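PDB 1X7F: outer surface protein from Bacillus cereus ATCC 14579, which is of unknown function but probably hydrolyses 6-phospho-N-acetylmuramic acid glycosides in the recycling of cell-wall fragments. Local coordinates for residues I120-G125 / L129-M134; T135-P138 / K142-L145. One frame throughout, in Å; residues are numbered along the deposited sequence.

Interaction 1: residues I120-G125 / L129-M134; sequences IRLDVG and LTEAKM
Met134 of helix 129-134 reaches to the strand and meets Leu122 tip to tip. The Met134 chain runs out extended and then bends at its last torsion (chi3 80°). This turn brings the methyl CE against both Ile120 and Leu122. Met134 CE lies 3.5 Å from Ile120 CD1, a tight carbon pair, and 3.8 Å from Leu122 CD2. Ile120 and Met134 cross at about a right angle, and they touch through their terminal methyls. The other Leu122 methyl, CD1, sits 3.5 Å from Glu131 CG. Glu131 thus gives its aliphatic part to the apolar layer. Its chain bends at chi2 (87°) and turns the carboxylate toward the loop that follows the strand. There Glu131 OE2 lies 3.4 Å from Gly125 CA. OE2 accepts a hydrogen bond from the backbone N of Phe126 and is hydrogen-bonded to Tyr153 OH, and OE1 takes a weak one from Gly128 N. The axes of strand 120-122 and helix 129-134 run nearly antiparallel and come within 11.7 Å, with no hydrogen bond between the segments. The chemistry is divided: methyls and a thioether pack between strand and helix, while one buried carboxylate ties the helix to the connecting loop and to Tyr153.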
ATOM      1  N   ILE A 120     -15.432  -8.135  12.594  1.00 36.56           N
ATOM      2  CA  ILE A 120     -14.510  -8.632  13.606  1.00 37.69           C
ATOM      3  C   ILE A 120     -13.383  -9.411  12.952  1.00 38.51           C
ATOM      4  O   ILE A 120     -13.596 -10.090  11.942  1.00 38.13           O
ATOM      5  CB  ILE A 120     -15.226  -9.529  14.659  1.00 37.32           C
ATOM      6  CG1 ILE A 120     -16.144 -10.549  13.979  1.00 36.54           C
ATOM      7  CG2 ILE A 120     -15.968  -8.677  15.688  1.00 37.01           C
ATOM      8  CD1 ILE A 120     -16.361 -11.790  14.803  1.00 38.41           C
ATOM      9  N   ARG A 121     -12.190  -9.310  13.536  1.00 39.90           N
ATOM     10  CA  ARG A 121     -11.054 -10.089  13.073  1.00 41.58           C
ATOM     11  C   ARG A 121     -10.943 -11.408  13.820  1.00 42.50           C
ATOM     12  O   ARG A 121     -11.173 -11.483  15.036  1.00 42.34           O
ATOM     13  CB  ARG A 121      -9.751  -9.294  13.162  1.00 42.29           C
ATOM     14  CG  ARG A 121      -8.605  -9.930  12.373  1.00 44.90           C
ATOM     15  CD  ARG A 121      -7.535  -8.963  11.902  1.00 48.92           C
ATOM     16  NE  ARG A 121      -6.477  -9.646  11.162  1.00 49.38           N
ATOM     17  CZ  ARG A 121      -5.480 -10.297  11.741  1.00 49.34           C
ATOM     18  NH1 ARG A 121      -5.406 -10.351  13.061  1.00 51.80           N
ATOM     19  NH2 ARG A 121      -4.553 -10.891  11.010  1.00 48.17           N
ATOM     20  N   LEU A 122     -10.646 -12.457  13.060  1.00 43.45           N
ATOM     21  CA  LEU A 122     -10.294 -13.751  13.620  1.00 44.02           C
ATOM     22  C   LEU A 122      -8.788 -13.911  13.432  1.00 44.92           C
ATOM     23  O   LEU A 122      -8.318 -14.450  12.426  1.00 44.49           O
ATOM     24  CB  LEU A 122     -11.073 -14.885  12.951  1.00 43.32           C
ATOM     25  CG  LEU A 122     -12.598 -14.890  13.103  1.00 43.12           C
ATOM     26  CD1 LEU A 122     -13.165 -16.132  12.455  1.00 40.76           C
ATOM     27  CD2 LEU A 122     -13.036 -14.797  14.560  1.00 43.36           C
ATOM     28  N   ASP A 123      -8.051 -13.393  14.412  1.00 46.21           N
ATOM     29  CA  ASP A 123      -6.593 -13.422  14.444  1.00 47.63           C
ATOM     30  C   ASP A 123      -6.064 -14.865  14.388  1.00 47.56           C
ATOM     31  O   ASP A 123      -5.108 -15.174  13.664  1.00 47.14           O
ATOM     32  CB  ASP A 123      -6.124 -12.715  15.721  1.00 48.64           C
ATOM     33  CG  ASP A 123      -4.629 -12.487  15.754  1.00 50.96           C
ATOM     34  OD1 ASP A 123      -4.045 -12.200  14.686  1.00 52.07           O
ATOM     35  OD2 ASP A 123      -3.961 -12.561  16.813  1.00 53.86           O
ATOM     36  N   VAL A 124      -6.702 -15.736  15.164  1.00 47.64           N
ATOM     37  CA  VAL A 124      -6.447 -17.169  15.115  1.00 47.89           C
ATOM     38  C   VAL A 124      -7.724 -17.843  14.603  1.00 48.45           C
ATOM     39  O   VAL A 124      -8.837 -17.396  14.900  1.00 48.00           O
ATOM     40  CB  VAL A 124      -5.987 -17.720  16.505  1.00 47.84           C
ATOM     41  CG1 VAL A 124      -5.958 -19.246  16.532  1.00 46.88           C
ATOM     42  CG2 VAL A 124      -4.614 -17.162  16.872  1.00 47.17           C
ATOM     43  N   GLY A 125      -7.548 -18.899  13.815  1.00 49.12           N
ATOM     44  CA  GLY A 125      -8.664 -19.618  13.220  1.00 49.78           C
ATOM     45  C   GLY A 125      -9.185 -20.781  14.043  1.00 50.31           C
ATOM     46  O   GLY A 125      -8.709 -21.054  15.153  1.00 50.65           O
ATOM     47  N   LEU A 129     -15.288 -24.665   9.937  1.00 44.11           N
ATOM     48  CA  LEU A 129     -16.736 -24.731  10.090  1.00 43.28           C
ATOM     49  C   LEU A 129     -17.275 -23.564  10.921  1.00 42.60           C
ATOM     50  O   LEU A 129     -18.300 -22.975  10.571  1.00 42.78           O
ATOM     51  CB  LEU A 129     -17.151 -26.077  10.704  1.00 43.39           C
ATOM     52  CG  LEU A 129     -18.635 -26.423  10.868  1.00 43.55           C
ATOM     53  CD1 LEU A 129     -19.372 -26.461   9.528  1.00 44.20           C
ATOM     54  CD2 LEU A 129     -18.783 -27.754  11.592  1.00 43.66           C
ATOM     55  N   THR A 130     -16.577 -23.233  12.012  1.00 41.71           N
ATOM     56  CA  THR A 130     -16.976 -22.133  12.895  1.00 40.87           C
ATOM     57  C   THR A 130     -17.007 -20.806  12.137  1.00 40.40           C
ATOM     58  O   THR A 130     -17.967 -20.042  12.262  1.00 40.37           O
ATOM     59  CB  THR A 130     -16.029 -22.043  14.118  1.00 40.83           C
ATOM     60  OG1 THR A 130     -16.024 -23.294  14.816  1.00 40.84           O
ATOM     61  CG2 THR A 130     -16.575 -21.074  15.160  1.00 40.85           C
ATOM     62  N   GLU A 131     -15.951 -20.552  11.357  1.00 39.50           N
ATOM     63  CA  GLU A 131     -15.851 -19.380  10.483  1.00 38.75           C
ATOM     64  C   GLU A 131     -17.044 -19.293   9.530  1.00 38.16           C
ATOM     65  O   GLU A 131     -17.687 -18.244   9.427  1.00 37.57           O
ATOM     66  CB  GLU A 131     -14.548 -19.419   9.675  1.00 38.63           C
ATOM     67  CG  GLU A 131     -13.290 -19.058  10.457  1.00 39.33           C
ATOM     68  CD  GLU A 131     -12.652 -20.241  11.174  1.00 39.01           C
ATOM     69  OE1 GLU A 131     -13.356 -21.199  11.547  1.00 37.46           O
ATOM     70  OE2 GLU A 131     -11.424 -20.209  11.375  1.00 40.26           O
ATOM     71  N   ALA A 132     -17.323 -20.408   8.849  1.00 38.09           N
ATOM     72  CA  ALA A 132     -18.454 -20.529   7.926  1.00 38.29           C
ATOM     73  C   ALA A 132     -19.784 -20.085   8.535  1.00 38.23           C
ATOM     74  O   ALA A 132     -20.526 -19.300   7.894  1.00 38.56           O
ATOM     75  CB  ALA A 132     -18.566 -21.962   7.404  1.00 38.20           C
ATOM     76  N   LYS A 133     -20.075 -20.581   9.765  1.00 38.05           N
ATOM     77  CA  LYS A 133     -21.324 -20.249  10.457  1.00 38.40           C
ATOM     78  C   LYS A 133     -21.402 -18.786  10.885  1.00 38.12           C
ATOM     79  O   LYS A 133     -22.494 -18.210  10.976  1.00 37.92           O
ATOM     80  CB  LYS A 133     -21.546 -21.154  11.674  1.00 38.52           C
ATOM     81  CG  LYS A 133     -22.231 -22.475  11.346  1.00 40.50           C
ATOM     82  CD  LYS A 133     -21.335 -23.666  11.648  1.00 43.59           C
ATOM     83  CE  LYS A 133     -21.508 -24.128  13.103  1.00 44.45           C
ATOM     84  NZ  LYS A 133     -20.290 -24.845  13.581  1.00 46.75           N
ATOM     85  N   MET A 134     -20.238 -18.193  11.149  1.00 38.38           N
ATOM     86  CA  MET A 134     -20.165 -16.790  11.560  1.00 38.71           C
ATOM     87  C   MET A 134     -20.507 -15.814  10.427  1.00 38.14           C
ATOM     88  O   MET A 134     -21.001 -14.705  10.685  1.00 38.72           O
ATOM     89  CB  MET A 134     -18.785 -16.472  12.142  1.00 38.31           C
ATOM     90  CG  MET A 134     -18.555 -17.066  13.523  1.00 38.48           C
ATOM     91  SD  MET A 134     -16.836 -16.940  14.047  1.00 40.48           S
ATOM     92  CE  MET A 134     -16.761 -15.229  14.596  1.00 38.62           C
TER

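Interaction 2: residues T135-P138 / K142-L145; sequences TNNP and KIEL
Ile143 on strand 142-145 is the single side chain that meets both Thr135 and Asn137 of the loop 135-138. The CG1-CD1 branch makes both contacts. Ile143 CG1 rests against the start of the loop, 3.9 Å from the backbone N of Thr135 and 4.1 Å from Thr135 CG2. The two side chains cross at about a right angle. Ile143 CD1 stands 4.0 Å from Asn137 ND2, where the side chains slide past each other in opposite directions. The bend of Ile143 at chi2 (-58°) swings CD1 to that side. All of these are van der Waals distances, and no hydrogen bond joins the segments.

The packed part is the buried end around Thr135 and Ile143. Leu167 of the next strand touches both residues, and Ile120 and Leu122 touch Ile143. The Thr135 hydroxyl is paired with Ala132 O, in the last turn of the helix, and with Asn163 N. The Asn137 amide turns its ND2 end to the methyl, yet its polar atoms are well used. ND2 gives hydrogen bonds to Met134 O and Leu141 O, and OD1 accepts one from Tyr139 N. These bonds fix the rotation of the amide and link it to the backbone of Met134, Tyr139 and Leu141.

The other side is loose. Asn136 and Pro138 are exposed and touch nothing on the strand, and the CB of Asn136 is directed away from it. The CB of Lys142 also points away from the loop. The contact is thus narrow, with 119 Å² buried in all.

This is the return connection of a beta-alpha-beta unit, where the chain leaves a helix and enters the next parallel strand. The two strands of the unit are neighbours in the eight-stranded parallel sheet of the N-terminal domain, which is consistent with a TIM barrel.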
ATOM      1  N   THR A 135     -20.251 -16.235   9.183  1.00 37.50           N
ATOM      2  CA  THR A 135     -20.559 -15.415   8.004  1.00 36.50           C
ATOM      3  C   THR A 135     -22.068 -15.277   7.791  1.00 36.82           C
ATOM      4  O   THR A 135     -22.517 -14.398   7.046  1.00 36.49           O
ATOM      5  CB  THR A 135     -19.884 -15.977   6.725  1.00 36.45           C
ATOM      6  OG1 THR A 135     -20.468 -17.235   6.366  1.00 34.01           O
ATOM      7  CG2 THR A 135     -18.431 -16.322   6.977  1.00 35.45           C
ATOM      8  N   ASN A 136     -22.839 -16.151   8.446  1.00 36.87           N
ATOM      9  CA  ASN A 136     -24.303 -16.107   8.400  1.00 37.07           C
ATOM     10  C   ASN A 136     -24.919 -15.351   9.584  1.00 36.61           C
ATOM     11  O   ASN A 136     -26.100 -15.529   9.883  1.00 36.20           O
ATOM     12  CB  ASN A 136     -24.900 -17.526   8.326  1.00 37.52           C
ATOM     13  CG  ASN A 136     -24.398 -18.319   7.118  1.00 39.22           C
ATOM     14  OD1 ASN A 136     -24.077 -17.683   5.953  1.00 41.67           O
ATOM     15  ND2 ASN A 136     -24.341 -19.728   7.371  1.00 42.28           N
ATOM     16  N   ASN A 137     -24.121 -14.521  10.260  1.00 36.37           N
ATOM     17  CA  ASN A 137     -24.613 -13.739  11.399  1.00 36.21           C
ATOM     18  C   ASN A 137     -25.704 -12.734  10.988  1.00 36.36           C
ATOM     19  O   ASN A 137     -25.618 -12.129   9.913  1.00 36.57           O
ATOM     20  CB  ASN A 137     -23.452 -13.072  12.164  1.00 35.61           C
ATOM     21  CG  ASN A 137     -22.967 -11.786  11.512  1.00 35.13           C
ATOM     22  OD1 ASN A 137     -23.548 -10.712  11.735  1.00 34.21           O
ATOM     23  ND2 ASN A 137     -21.882 -11.883  10.726  1.00 32.85           N
ATOM     24  N   PRO A 138     -26.739 -12.574  11.821  1.00 36.80           N
ATOM     25  CA  PRO A 138     -27.877 -11.708  11.471  1.00 37.25           C
ATOM     26  C   PRO A 138     -27.638 -10.200  11.663  1.00 37.51           C
ATOM     27  O   PRO A 138     -28.577  -9.411  11.504  1.00 38.08           O
ATOM     28  CB  PRO A 138     -28.992 -12.194  12.411  1.00 36.54           C
ATOM     29  CG  PRO A 138     -28.426 -13.397  13.132  1.00 36.74           C
ATOM     30  CD  PRO A 138     -26.940 -13.225  13.133  1.00 36.90           C
ATOM     31  N   LYS A 142     -19.004  -8.198   9.055  1.00 35.81           N
ATOM     32  CA  LYS A 142     -17.944  -8.791   8.243  1.00 35.89           C
ATOM     33  C   LYS A 142     -17.076  -9.693   9.115  1.00 35.59           C
ATOM     34  O   LYS A 142     -16.797  -9.360  10.268  1.00 35.48           O
ATOM     35  CB  LYS A 142     -17.063  -7.704   7.613  1.00 35.90           C
ATOM     36  CG  LYS A 142     -17.724  -6.864   6.533  1.00 37.53           C
ATOM     37  CD  LYS A 142     -17.808  -7.599   5.197  1.00 38.76           C
ATOM     38  CE  LYS A 142     -18.760  -6.901   4.238  1.00 38.99           C
ATOM     39  NZ  LYS A 142     -20.127  -6.790   4.812  1.00 39.92           N
ATOM     40  N   ILE A 143     -16.661 -10.835   8.574  1.00 35.13           N
ATOM     41  CA  ILE A 143     -15.713 -11.703   9.271  1.00 34.26           C
ATOM     42  C   ILE A 143     -14.346 -11.548   8.620  1.00 34.39           C
ATOM     43  O   ILE A 143     -14.129 -12.025   7.506  1.00 33.97           O
ATOM     44  CB  ILE A 143     -16.165 -13.198   9.267  1.00 34.26           C
ATOM     45  CG1 ILE A 143     -17.645 -13.370   9.692  1.00 32.65           C
ATOM     46  CG2 ILE A 143     -15.212 -14.050  10.116  1.00 33.88           C
ATOM     47  CD1 ILE A 143     -18.016 -12.825  11.069  1.00 30.56           C
ATOM     48  N   GLU A 144     -13.440 -10.862   9.315  1.00 34.35           N
ATOM     49  CA  GLU A 144     -12.072 -10.672   8.831  1.00 34.97           C
ATOM     50  C   GLU A 144     -11.160 -11.838   9.215  1.00 34.48           C
ATOM     51  O   GLU A 144     -11.024 -12.179  10.388  1.00 34.90           O
ATOM     52  CB  GLU A 144     -11.481  -9.348   9.314  1.00 34.87           C
ATOM     53  CG  GLU A 144     -10.102  -9.073   8.726  1.00 37.34           C
ATOM     54  CD  GLU A 144      -9.685  -7.629   8.862  1.00 41.51           C
ATOM     55  OE1 GLU A 144      -9.870  -6.864   7.900  1.00 45.51           O
ATOM     56  OE2 GLU A 144      -9.168  -7.252   9.924  1.00 45.53           O
ATOM     57  N   LEU A 145     -10.550 -12.448   8.207  1.00 33.97           N
ATOM     58  CA  LEU A 145      -9.644 -13.565   8.414  1.00 33.75           C
ATOM     59  C   LEU A 145      -8.189 -13.099   8.361  1.00 34.04           C
ATOM     60  O   LEU A 145      -7.875 -12.061   7.770  1.00 34.05           O
ATOM     61  CB  LEU A 145      -9.881 -14.652   7.362  1.00 32.94           C
ATOM     62  CG  LEU A 145     -11.287 -15.231   7.192  1.00 31.87           C
ATOM     63  CD1 LEU A 145     -11.307 -16.077   5.948  1.00 29.99           C
ATOM     64  CD2 LEU A 145     -11.731 -16.047   8.410  1.00 28.94           C
TER

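Overall arrangement
Interactions 1 and 2 follow each other along one beta-alpha-beta unit: strand 119-122, helix 129-134, strand 142-146. Their centres are 7 Å apart. The first joins the helix to the strand before it, the second joins the loop after the helix to the strand that follows. Leu122 N and Glu144 O, 2.7 Å apart, probably form a hydrogen bond, as do Ile120 O and Glu144 N. The two contacts also meet where Met134 O lies 3.5 Å from Ile143 CD1. The Arg121 and Glu144 side chains form a long, weak ion pair; their stronger salt bridges go to Asp123 and Arg57. No catalytic site or ligand is identified here.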